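Local coordinates for methyl-coenzyme M reductase subunit gamma (Methanosarcina barkeri, PDB 1E6Y), which forms part of the nickel F430 enzyme that releases methane from methyl-coenzyme M, with coenzyme B as reductant, in the last step of methanogenesis, at residues K19-K24 with P98-Y103; S102-I107 with E131-V136. All coordinates share one frame; numbering follows the deposited sequence.

Contact 1 of 2, residues K19-K24 with P98-Y103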
loop_
_atom_site.group_PDB
_atom_site.type_symbol
_atom_site.label_atom_id
_atom_site.label_comp_id
_atom_site.label_asym_id
_atom_site.label_seq_id
_atom_site.Cartn_x
_atom_site.Cartn_y
_atom_site.Cartn_z
ATOM N N LYS C 19 -23.679 38.342 -23.858
ATOM C CA LYS C 19 -22.880 39.567 -23.888
ATOM C C LYS C 19 -21.497 39.353 -23.276
ATOM O O LYS C 19 -20.487 39.769 -23.843
ATOM C CB LYS C 19 -23.600 40.694 -23.147
ATOM C CG LYS C 19 -24.712 41.343 -23.944
ATOM C CD LYS C 19 -25.365 42.463 -23.159
ATOM C CE LYS C 19 -26.520 43.070 -23.933
ATOM N NZ LYS C 19 -27.171 44.165 -23.168
ATOM N N HIS C 20 -21.456 38.663 -22.140
ATOM C CA HIS C 20 -20.200 38.372 -21.454
ATOM C C HIS C 20 -19.317 37.427 -22.264
ATOM O O HIS C 20 -18.129 37.687 -22.449
ATOM C CB HIS C 20 -20.481 37.772 -20.072
ATOM C CG HIS C 20 -21.042 38.756 -19.092
ATOM N ND1 HIS C 20 -20.870 38.632 -17.729
ATOM C CD2 HIS C 20 -21.754 39.894 -19.277
ATOM C CE1 HIS C 20 -21.452 39.651 -17.120
ATOM N NE2 HIS C 20 -21.993 40.431 -18.037
ATOM N N MET C 21 -19.916 36.365 -22.797
ATOM C CA MET C 21 -19.179 35.383 -23.589
ATOM C C MET C 21 -18.610 35.988 -24.867
ATOM O O MET C 21 -17.458 35.730 -25.222
ATOM C CB MET C 21 -20.081 34.203 -23.944
ATOM C CG MET C 21 -20.516 33.375 -22.749
ATOM S SD MET C 21 -21.568 32.000 -23.224
ATOM C CE MET C 21 -20.340 30.734 -23.589
ATOM N N SER C 22 -19.411 36.805 -25.548
ATOM C CA SER C 22 -18.994 37.415 -26.807
ATOM C C SER C 22 -18.143 38.668 -26.605
ATOM O O SER C 22 -17.617 39.227 -27.569
ATOM C CB SER C 22 -20.217 37.754 -27.663
ATOM O OG SER C 22 -20.995 38.773 -27.063
ATOM N N GLY C 23 -18.044 39.128 -25.361
ATOM C CA GLY C 23 -17.227 40.292 -25.058
ATOM C C GLY C 23 -17.862 41.613 -25.456
ATOM O O GLY C 23 -17.192 42.645 -25.491
ATOM N N LYS C 24 -19.157 41.586 -25.750
ATOM C CA LYS C 24 -19.896 42.800 -26.075
ATOM C C LYS C 24 -20.412 43.445 -24.792
ATOM O O LYS C 24 -21.553 43.232 -24.382
ATOM C CB LYS C 24 -21.042 42.469 -27.032
ATOM C CG LYS C 24 -20.548 42.010 -28.398
ATOM C CD LYS C 24 -21.676 41.545 -29.299
ATOM C CE LYS C 24 -21.120 41.053 -30.630
ATOM N NZ LYS C 24 -22.192 40.727 -31.615
ATOM N N PRO C 98 -19.026 33.438 -11.946
ATOM C CA PRO C 98 -17.668 32.920 -12.146
ATOM C C PRO C 98 -17.410 32.252 -13.501
ATOM O O PRO C 98 -16.450 32.603 -14.188
ATOM C CB PRO C 98 -17.491 31.959 -10.976
ATOM C CG PRO C 98 -18.294 32.592 -9.893
ATOM C CD PRO C 98 -19.526 33.112 -10.598
ATOM N N TYR C 99 -18.278 31.325 -13.906
ATOM C CA TYR C 99 -18.073 30.613 -15.166
ATOM C C TYR C 99 -18.117 31.558 -16.353
ATOM O O TYR C 99 -17.349 31.407 -17.303
ATOM C CB TYR C 99 -19.118 29.513 -15.354
ATOM C CG TYR C 99 -18.774 28.226 -14.649
ATOM C CD1 TYR C 99 -19.548 27.775 -13.585
ATOM C CD2 TYR C 99 -17.615 27.518 -14.970
ATOM C CE1 TYR C 99 -19.174 26.662 -12.841
ATOM C CE2 TYR C 99 -17.226 26.397 -14.229
ATOM C CZ TYR C 99 -18.011 25.982 -13.160
ATOM O OH TYR C 99 -17.618 24.930 -12.366
ATOM N N PHE C 100 -18.943 32.593 -16.255
ATOM C CA PHE C 100 -19.112 33.500 -17.378
ATOM C C PHE C 100 -18.050 34.581 -17.465
ATOM O O PHE C 100 -17.746 35.050 -18.563
ATOM C CB PHE C 100 -20.521 34.090 -17.383
ATOM C CG PHE C 100 -21.563 33.100 -17.798
ATOM C CD1 PHE C 100 -22.138 32.251 -16.856
ATOM C CD2 PHE C 100 -21.826 32.883 -19.148
ATOM C CE1 PHE C 100 -22.948 31.188 -17.253
ATOM C CE2 PHE C 100 -22.637 31.823 -19.559
ATOM C CZ PHE C 100 -23.197 30.972 -18.609
ATOM N N ARG C 101 -17.377 34.865 -16.349
ATOM C CA ARG C 101 -16.108 35.570 -16.443
ATOM C C ARG C 101 -15.050 34.713 -17.152
ATOM O O ARG C 101 -14.269 35.218 -17.943
ATOM C CB ARG C 101 -15.570 35.953 -15.068
ATOM C CG ARG C 101 -16.338 37.087 -14.379
ATOM C CD ARG C 101 -15.436 37.612 -13.271
ATOM N NE ARG C 101 -16.027 38.641 -12.427
ATOM C CZ ARG C 101 -15.922 39.947 -12.643
ATOM N NH1 ARG C 101 -15.240 40.416 -13.673
ATOM N NH2 ARG C 101 -16.514 40.745 -11.750
ATOM N N SER C 102 -15.015 33.422 -16.840
ATOM C CA SER C 102 -14.040 32.528 -17.452
ATOM C C SER C 102 -14.278 32.342 -18.950
ATOM O O SER C 102 -13.322 32.313 -19.731
ATOM C CB SER C 102 -14.048 31.177 -16.741
ATOM O OG SER C 102 -13.440 31.294 -15.468
ATOM N N TYR C 103 -15.548 32.274 -19.351
ATOM C CA TYR C 103 -15.909 32.204 -20.770
ATOM C C TYR C 103 -15.503 33.484 -21.481
ATOM O O TYR C 103 -14.956 33.446 -22.579
ATOM C CB TYR C 103 -17.418 31.996 -20.945
ATOM C CG TYR C 103 -17.960 30.731 -20.323
ATOM C CD1 TYR C 103 -17.138 29.622 -20.100
ATOM C CD2 TYR C 103 -19.281 30.666 -19.892
ATOM C CE1 TYR C 103 -17.622 28.486 -19.450
ATOM C CE2 TYR C 103 -19.773 29.541 -19.240
ATOM C CZ TYR C 103 -18.940 28.457 -19.018
ATOM O OH TYR C 103 -19.429 27.371 -18.329
#
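Met21 reaches across to two aromatic side chains, Phe100 and Tyr103, which lie one turn apart on helix 98-103. Its CG sits 3.8 Å from Tyr103 CB, and beyond it the thioether divides its contacts between the rings. The sulfur comes up to the edge of Phe100, close to the ring plane, with SD 3.8 Å from CE2 of that ring. A bend at the last torsion (chi3 87°) turns the methyl group towards Tyr103, where CE lies obliquely to the ring, 3.8 Å from its CD2. The same sulfur stands 5.3 Å from the centroid of the Tyr103 ring, obliquely to it, so that both rings make Met-aromatic contacts with Met21 SD. They also pack on each other, Tyr103 CE2 lying over the rim of one Phe100 face while Phe100 CE2 meets the Tyr103 edge. His20 adds a looser touch, its CB 4.1 Å from Phe100 O. Just past this point, Gly23 ends the first helix in a Schellman motif with positive phi. No hydrogen bond links the two segments; Tyr103 OH is bonded to Asp333 of the beta subunit, whose Ile334 also packs on Met21. The end of helix 12-22 is thereby laid against the first turns of helix 98-108, which on another side rests on strand 113-116.

Contact 2 of 2, residues S102-I107 with E131-V136; sequences SYFAAI and EQCAKV
Phe104 and Ala105 face Cys133 and Val136 across two helical segments that run in roughly opposed directions, their axes 11.5 Å apart at the closest and inclined at 135°. At that separation the backbones stay well apart, Ala105 CA and Cys133 CA being 7.2 Å from each other, and side chains bridge the interval. The Phe104 ring does most of this. Its CG is anti to the backbone N (chi1 163°), which carries the ring out towards helix 131-136. There CZ lies 3.6 Å from CG1 of Val136, the methyl arriving obliquely to the ring. Cys133 SG approaches the same ring 4.2 Å from CE2, again at a slant, in a sulfur-aromatic contact. The contact joins two consecutive helices of the gamma subunit, 98-108 and 127-139, which are connected through the antiparallel strands 113-116 and 121-126; it is buried and apolar, with no hydrogen bond between the segments. Cys133 SG also lies 4.5 Å from Ala105 CB, on the same helix as Phe104. Phe109, just beyond the end of helix 98-108, packs on Phe104, Cys133 and Val136 alike, and Leu25 adds a further apolar neighbour to Phe104. Away from this interface, helix 127-139 meets helix 33-40, where Ala134 lies on Leu36 and Lys135 touches both Leu36 and Asp33.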
loop_
_atom_site.group_PDB
_atom_site.type_symbol
_atom_site.label_atom_id
_atom_site.label_comp_id
_atom_site.label_asym_id
_atom_site.label_seq_id
_atom_site.Cartn_x
_atom_site.Cartn_y
_atom_site.Cartn_z
ATOM N N SER C 102 -15.015 33.422 -16.840
ATOM C CA SER C 102 -14.040 32.528 -17.452
ATOM C C SER C 102 -14.278 32.342 -18.950
ATOM O O SER C 102 -13.322 32.313 -19.731
ATOM C CB SER C 102 -14.048 31.177 -16.741
ATOM O OG SER C 102 -13.440 31.294 -15.468
ATOM N N TYR C 103 -15.548 32.274 -19.351
ATOM C CA TYR C 103 -15.909 32.204 -20.770
ATOM C C TYR C 103 -15.503 33.484 -21.481
ATOM O O TYR C 103 -14.956 33.446 -22.579
ATOM C CB TYR C 103 -17.418 31.996 -20.945
ATOM C CG TYR C 103 -17.960 30.731 -20.323
ATOM C CD1 TYR C 103 -17.138 29.622 -20.100
ATOM C CD2 TYR C 103 -19.281 30.666 -19.892
ATOM C CE1 TYR C 103 -17.622 28.486 -19.450
ATOM C CE2 TYR C 103 -19.773 29.541 -19.240
ATOM C CZ TYR C 103 -18.940 28.457 -19.018
ATOM O OH TYR C 103 -19.429 27.371 -18.329
ATOM N N PHE C 104 -15.790 34.617 -20.847
ATOM C CA PHE C 104 -15.355 35.919 -21.338
ATOM C C PHE C 104 -13.852 35.928 -21.644
ATOM O O PHE C 104 -13.436 36.339 -22.729
ATOM C CB PHE C 104 -15.701 36.999 -20.302
ATOM C CG PHE C 104 -14.963 38.295 -20.496
ATOM C CD1 PHE C 104 -15.278 39.141 -21.556
ATOM C CD2 PHE C 104 -13.939 38.659 -19.627
ATOM C CE1 PHE C 104 -14.581 40.332 -21.749
ATOM C CE2 PHE C 104 -13.236 39.847 -19.812
ATOM C CZ PHE C 104 -13.558 40.685 -20.874
ATOM N N ALA C 105 -13.053 35.430 -20.705
ATOM C CA ALA C 105 -11.600 35.426 -20.849
ATOM C C ALA C 105 -11.138 34.452 -21.931
ATOM O O ALA C 105 -10.362 34.823 -22.811
ATOM C CB ALA C 105 -10.939 35.084 -19.516
ATOM N N ALA C 106 -11.690 33.241 -21.914
ATOM C CA ALA C 106 -11.294 32.189 -22.853
ATOM C C ALA C 106 -11.624 32.535 -24.306
ATOM O O ALA C 106 -10.862 32.213 -25.219
ATOM C CB ALA C 106 -11.960 30.874 -22.471
ATOM N N ILE C 107 -12.765 33.188 -24.512
ATOM C CA ILE C 107 -13.254 33.487 -25.855
ATOM C C ILE C 107 -12.604 34.741 -26.450
ATOM O O ILE C 107 -12.327 34.788 -27.648
ATOM C CB ILE C 107 -14.800 33.644 -25.850
ATOM C CG1 ILE C 107 -15.451 32.284 -25.581
ATOM C CG2 ILE C 107 -15.296 34.209 -27.183
ATOM C CD1 ILE C 107 -16.927 32.358 -25.244
ATOM N N GLU C 131 -3.107 42.336 -17.636
ATOM C CA GLU C 131 -3.545 43.710 -17.382
ATOM C C GLU C 131 -4.540 44.214 -18.426
ATOM O O GLU C 131 -5.449 44.984 -18.103
ATOM C CB GLU C 131 -2.345 44.658 -17.310
ATOM C CG GLU C 131 -1.526 44.515 -16.038
ATOM C CD GLU C 131 -0.717 45.759 -15.704
ATOM O OE1 GLU C 131 -0.323 46.491 -16.636
ATOM O OE2 GLU C 131 -0.465 46.001 -14.506
ATOM N N GLN C 132 -4.391 43.750 -19.665
ATOM C CA GLN C 132 -5.344 44.081 -20.724
ATOM C C GLN C 132 -6.722 43.518 -20.398
ATOM O O GLN C 132 -7.738 44.198 -20.550
ATOM C CB GLN C 132 -4.879 43.509 -22.061
ATOM C CG GLN C 132 -3.828 44.333 -22.775
ATOM C CD GLN C 132 -3.726 43.977 -24.247
ATOM O OE1 GLN C 132 -4.252 42.951 -24.691
ATOM N NE2 GLN C 132 -3.077 44.841 -25.021
ATOM N N CYS C 133 -6.748 42.252 -19.992
ATOM C CA CYS C 133 -7.985 41.581 -19.612
ATOM C C CYS C 133 -8.577 42.211 -18.354
ATOM O O CYS C 133 -9.784 42.473 -18.285
ATOM C CB CYS C 133 -7.718 40.092 -19.371
ATOM S SG CYS C 133 -9.176 39.166 -18.878
ATOM N N ALA C 134 -7.706 42.489 -17.386
ATOM C CA ALA C 134 -8.091 43.127 -16.131
ATOM C C ALA C 134 -8.782 44.470 -16.360
ATOM O O ALA C 134 -9.805 44.758 -15.741
ATOM C CB ALA C 134 -6.865 43.315 -15.251
ATOM N N LYS C 135 -8.249 45.262 -17.289
ATOM C CA LYS C 135 -8.784 46.592 -17.567
ATOM C C LYS C 135 -10.225 46.536 -18.061
ATOM O O LYS C 135 -11.067 47.314 -17.615
ATOM C CB LYS C 135 -7.912 47.312 -18.597
ATOM C CG LYS C 135 -8.259 48.781 -18.790
ATOM C CD LYS C 135 -7.096 49.530 -19.405
ATOM C CE LYS C 135 -6.831 50.832 -18.664
ATOM N NZ LYS C 135 -7.770 51.906 -19.086
ATOM N N VAL C 136 -10.516 45.581 -18.941
ATOM C CA VAL C 136 -11.869 45.410 -19.457
ATOM C C VAL C 136 -12.819 44.959 -18.350
ATOM O O VAL C 136 -13.929 45.477 -18.229
ATOM C CB VAL C 136 -11.912 44.387 -20.620
ATOM C CG1 VAL C 136 -13.337 44.242 -21.143
ATOM C CG2 VAL C 136 -10.984 44.833 -21.746
#

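Overall arrangement
From the N terminus, helix 12-22 comes first, and contact 1 brings its end onto helix 98-108, closing a loop of 73 residues that includes several short helices and strand 82-89. Contact 2 starts on the same helix, sharing Ser102 and Tyr103 with contact 1, and closes a shorter loop of 23 residues through strands 113-116 and 121-126 to helix 127-139. The two loops therefore follow one another, neither nested nor crossed, with helix 98-108 as their common member. Their centres lie 8 Å apart and they touch directly, His20 O meeting Phe104 CB at 3.3 Å. Together they tie three helices to one another near the centre of the chain.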